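PDB 3L49: ABC sugar (Ribose) transporter, periplasmic substrate-binding subunit from Rhodobacter sphaeroides, which probably binds a sugar or related carbohydrate in the periplasm and delivers it to an ABC transporter for uptake. Local coordinates for residues G205-L210 with S238-V243. Sequence-based numbering, arbitrary orientation.
Sequences GATQAL and SPAGAV
Thr207, on helix 200-212, drives its methyl into the turn Ser238-Ala240 that opens strand 240-245, joining helix to sheet within one alpha/beta lobe of a periplasmic binding protein fold. The strand lies beside the parallel strand 219-222 in the sheet that this helix covers; Thr207 and Ala240 form the nearest backbone pair, 6.0 Å between their CA atoms.

The contact across the segments is van der Waals in kind, with no hydrogen bond between them. The CB bond of Thr207 points toward the turn, and a chi1 of -49° sets OG1 near the backbone N while swinging the methyl CG2 to the position opposite that N. CG2 of Thr207 then lies 3.4 Å from OG of Ser238. The same CG2 of Thr207 is 3.8 Å from N of Ala240. The proline ring closes in as well, with CG of Pro239 3.8 Å from CG2 of Thr207. Three residues on, about one helical turn, CB of Leu210 meets the same ring, 4.0 Å from CG of Pro239. All five touching residues are buried.

The polar atoms beside the methyl have partners of their own. OG1 of Thr207 hydrogen-bonds to the carbonyl of Met203, one turn back in its own helix, and to the hydroxyl of Thr220. Lys281 NZ holds the carbonyls of Ser238 and Ala240, and Phe229 of helix 227-234 packs on both Thr207 and Ala240. The turn itself is an ST turn: OG of Ser238 accepts from N of Ala240 at 3.2 Å, with an N-H...O angle of 158°.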
loop_
_atom_site.group_PDB
_atom_site.type_symbol
_atom_site.label_atom_id
_atom_site.label_comp_id
_atom_site.label_asym_id
_atom_site.label_seq_id
_atom_site.Cartn_x
_atom_site.Cartn_y
_atom_site.Cartn_z
ATOM N N GLY A 205 2.500 -4.956 14.597
ATOM C CA GLY A 205 2.567 -6.217 15.321
ATOM C C GLY A 205 3.970 -6.731 15.550
ATOM O O GLY A 205 4.302 -7.168 16.654
ATOM N N ALA A 206 4.797 -6.669 14.511
ATOM C CA ALA A 206 6.182 -7.160 14.579
ATOM C C ALA A 206 6.988 -6.407 15.633
ATOM O O ALA A 206 7.739 -7.011 16.395
ATOM C CB ALA A 206 6.856 -7.066 13.210
ATOM N N THR A 207 6.785 -5.094 15.686
ATOM C CA THR A 207 7.407 -4.220 16.681
ATOM C C THR A 207 6.965 -4.582 18.096
ATOM O O THR A 207 7.810 -4.712 18.992
ATOM C CB THR A 207 7.081 -2.744 16.382
ATOM O OG1 THR A 207 7.351 -2.478 15.004
ATOM C CG2 THR A 207 7.907 -1.798 17.242
ATOM N N GLN A 208 5.649 -4.754 18.282
ATOM C CA GLN A 208 5.075 -5.156 19.571
ATOM C C GLN A 208 5.682 -6.465 20.096
ATOM O O GLN A 208 6.024 -6.556 21.286
ATOM C CB GLN A 208 3.562 -5.276 19.461
ATOM C CG GLN A 208 2.814 -3.937 19.503
ATOM C CD GLN A 208 1.370 -4.050 19.029
ATOM O OE1 GLN A 208 0.644 -3.050 18.964
ATOM N NE2 GLN A 208 0.946 -5.271 18.688
ATOM N N ALA A 209 5.841 -7.447 19.196
ATOM C CA ALA A 209 6.451 -8.742 19.507
ATOM C C ALA A 209 7.913 -8.649 19.942
ATOM O O ALA A 209 8.308 -9.296 20.911
ATOM C CB ALA A 209 6.323 -9.697 18.309
ATOM N N LEU A 210 8.709 -7.863 19.214
ATOM C CA LEU A 210 10.128 -7.656 19.533
ATOM C C LEU A 210 10.291 -6.976 20.875
ATOM O O LEU A 210 11.187 -7.318 21.652
ATOM C CB LEU A 210 10.810 -6.787 18.463
ATOM C CG LEU A 210 11.020 -7.346 17.053
ATOM C CD1 LEU A 210 11.559 -6.247 16.141
ATOM C CD2 LEU A 210 11.947 -8.563 17.054
ATOM N N SER A 238 11.378 2.238 21.116
ATOM C CA SER A 238 10.732 1.275 20.236
ATOM C C SER A 238 11.661 0.816 19.119
ATOM O O SER A 238 12.396 1.626 18.553
ATOM C CB SER A 238 9.457 1.885 19.648
ATOM O OG SER A 238 8.999 1.167 18.520
ATOM N N PRO A 239 11.636 -0.490 18.796
ATOM C CA PRO A 239 12.391 -1.024 17.658
ATOM C C PRO A 239 11.807 -0.753 16.255
ATOM O O PRO A 239 12.202 -1.411 15.302
ATOM C CB PRO A 239 12.427 -2.531 17.943
ATOM C CG PRO A 239 11.214 -2.804 18.732
ATOM C CD PRO A 239 10.935 -1.556 19.540
ATOM N N ALA A 240 10.888 0.196 16.113
ATOM C CA ALA A 240 10.433 0.580 14.777
ATOM C C ALA A 240 11.486 1.472 14.130
ATOM O O ALA A 240 11.838 2.509 14.681
ATOM C CB ALA A 240 9.092 1.275 14.840
ATOM N N GLY A 241 11.984 1.054 12.962
ATOM C CA GLY A 241 13.184 1.637 12.350
ATOM C C GLY A 241 13.007 2.744 11.322
ATOM O O GLY A 241 13.761 3.719 11.340
ATOM N N ALA A 242 12.043 2.584 10.411
ATOM C CA ALA A 242 11.720 3.608 9.408
ATOM C C ALA A 242 10.394 3.342 8.718
ATOM O O ALA A 242 9.945 2.203 8.624
ATOM C CB ALA A 242 12.841 3.750 8.350
ATOM N N VAL A 243 9.778 4.408 8.223
ATOM C CA VAL A 243 8.512 4.311 7.511
ATOM C C VAL A 243 8.488 5.272 6.324
ATOM O O VAL A 243 8.928 6.417 6.428
ATOM C CB VAL A 243 7.292 4.505 8.472
ATOM C CG1 VAL A 243 7.276 5.895 9.123
ATOM C CG2 VAL A 243 5.991 4.227 7.764
#